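Local coordinates for 1,4-dihydroxy-2-naphthoyl-CoA hydrolase (Escherichia coli, PDB 1VH5), which hydrolyses 1,4-dihydroxy-2-naphthoyl-CoA to 1,4-dihydroxy-2-naphthoate and coenzyme A in menaquinone biosynthesis, and also cleaves many other acyl-CoA thioesters, at residues V83-N88 and R132-I137. Residues are numbered along the deposited sequence; the frame is centred on the assembly and turned at random.
Sequences VGLEIN and RLTTAI
A classic beta bulge interrupts this antiparallel strand pair of the hotdog sheet, where Leu-85 and Glu-86 both face Thr-134. Thr-134 O accepts from Leu-85 N at 2.9 Å and, weakly, from Glu-86 N at 3.4 Å; the Thr-134 N-H returns a nearly straight bond to Glu-86 O (171° at the hydrogen). Regular hydrogen-bonded pairs follow at each end, Val-83 with Ala-136 and Asn-88 with Arg-132. At the extra residue the Leu-85 side chain points toward the partner strand, and its CD1 meets Ala-136 CB at 4.0 Å; both side chains touch His-113, a substrate-binding residue. Gly-84, also of the substrate site, pairs with Thr-135 just before the bulge. In the hotdog fold the sheet wraps a long helix, here 57-74; Ile-87 and Leu-133 lie on the face toward it, Ile-87 CB 4.1 Å from Leu-133 CD1, and Ile-87 also packs on Glu-65, the inferred catalytic residue. Residues 86-88 continue the sheet into the second subunit by antiparallel pairing. On the other face, Asn-88 has CG between its backbone N and carbonyl carbon (chi1 59°), which brings the amide across one face of the Arg-132 guanidinium, OD1 3.6 Å above its plane and over its centre, the two planes inclined by 51°. Asn-88 ND2 donates almost within its amide plane to the syn lone pair of Glu-86 OE1, 2.8 Å away. An alanine here would remove the amide, and the Glu-86 carboxylate and the guanidinium would probably be freer to turn. A water donates to Glu-86 OE1 and also bonds Thr-134 OG1 at 2.7 Å, linking the two strands.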
# COMPACT_ATOMS: atom_id res chain seq x y z
N VAL A 83 12.54 -5.87 -9.25
CA VAL A 83 11.33 -6.47 -8.68
C VAL A 83 11.30 -6.11 -7.19
O VAL A 83 12.31 -6.26 -6.50
CB VAL A 83 11.38 -8.04 -8.85
CG1 VAL A 83 10.17 -8.76 -8.24
CG2 VAL A 83 11.55 -8.42 -10.31
N GLY A 84 10.17 -5.62 -6.72
CA GLY A 84 9.99 -5.34 -5.30
C GLY A 84 9.94 -6.61 -4.47
O GLY A 84 9.25 -7.56 -4.80
N LEU A 85 10.73 -6.65 -3.41
CA LEU A 85 10.75 -7.74 -2.45
C LEU A 85 9.97 -7.45 -1.17
O LEU A 85 9.21 -8.29 -0.74
CB LEU A 85 12.19 -8.14 -2.08
CG LEU A 85 13.10 -8.57 -3.22
CD1 LEU A 85 14.50 -8.75 -2.61
CD2 LEU A 85 12.63 -9.83 -3.94
N GLU A 86 10.22 -6.29 -0.55
CA GLU A 86 9.65 -6.02 0.76
C GLU A 86 9.44 -4.51 0.79
O GLU A 86 10.26 -3.73 0.33
CB GLU A 86 10.62 -6.46 1.86
CG GLU A 86 9.98 -6.69 3.25
CD GLU A 86 9.90 -5.48 4.18
OE1 GLU A 86 10.41 -4.39 3.83
OE2 GLU A 86 9.30 -5.62 5.28
N ILE A 87 8.33 -4.09 1.39
CA ILE A 87 8.09 -2.69 1.67
C ILE A 87 7.57 -2.57 3.09
O ILE A 87 6.83 -3.46 3.57
CB ILE A 87 7.11 -2.11 0.64
CG1 ILE A 87 7.00 -0.59 0.79
CG2 ILE A 87 5.71 -2.81 0.73
CD1 ILE A 87 6.75 0.19 -0.46
N ASN A 88 7.96 -1.50 3.78
CA ASN A 88 7.52 -1.27 5.14
C ASN A 88 7.30 0.21 5.34
O ASN A 88 7.89 1.03 4.62
CB ASN A 88 8.51 -1.86 6.14
CG ASN A 88 9.87 -1.28 5.98
OD1 ASN A 88 10.11 -0.13 6.37
ND2 ASN A 88 10.78 -2.04 5.38
N ARG A 132 10.36 2.25 3.58
CA ARG A 132 11.53 1.69 2.90
C ARG A 132 11.09 0.58 1.95
O ARG A 132 10.21 -0.20 2.30
CB ARG A 132 12.50 1.08 3.92
CG ARG A 132 13.30 2.07 4.79
CD ARG A 132 14.52 1.45 5.51
NE ARG A 132 14.23 0.13 6.11
CZ ARG A 132 13.68 -0.03 7.30
NH1 ARG A 132 13.42 -1.23 7.74
NH2 ARG A 132 13.38 0.99 8.09
N LEU A 133 11.71 0.50 0.75
CA LEU A 133 11.45 -0.52 -0.26
C LEU A 133 12.75 -1.20 -0.58
O LEU A 133 13.75 -0.53 -0.86
CB LEU A 133 10.88 0.17 -1.52
CG LEU A 133 10.71 -0.74 -2.74
CD1 LEU A 133 9.63 -1.82 -2.58
CD2 LEU A 133 10.51 0.10 -4.06
N THR A 134 12.75 -2.53 -0.54
CA THR A 134 13.86 -3.35 -1.00
C THR A 134 13.52 -3.97 -2.33
O THR A 134 12.46 -4.59 -2.43
CB THR A 134 14.18 -4.43 0.05
OG1 THR A 134 14.51 -3.80 1.30
CG2 THR A 134 15.39 -5.29 -0.36
N THR A 135 14.42 -3.84 -3.32
CA THR A 135 14.23 -4.47 -4.63
C THR A 135 15.37 -5.40 -4.95
O THR A 135 16.47 -5.27 -4.41
CB THR A 135 14.20 -3.42 -5.74
OG1 THR A 135 15.50 -2.79 -5.80
CG2 THR A 135 13.17 -2.33 -5.47
N ALA A 136 15.08 -6.34 -5.82
CA ALA A 136 16.12 -7.15 -6.46
C ALA A 136 16.29 -6.71 -7.91
O ALA A 136 15.31 -6.40 -8.60
CB ALA A 136 15.78 -8.61 -6.41
N ILE A 137 17.53 -6.72 -8.37
CA ILE A 137 17.81 -6.45 -9.77
C ILE A 137 17.74 -7.75 -10.57
O ILE A 137 18.27 -8.77 -10.13
CB ILE A 137 19.15 -5.77 -9.88
CG1 ILE A 137 19.09 -4.39 -9.16
CG2 ILE A 137 19.57 -5.57 -11.38
CD1 ILE A 137 20.42 -3.75 -8.87
O HOH W 1 12.39 -2.77 2.67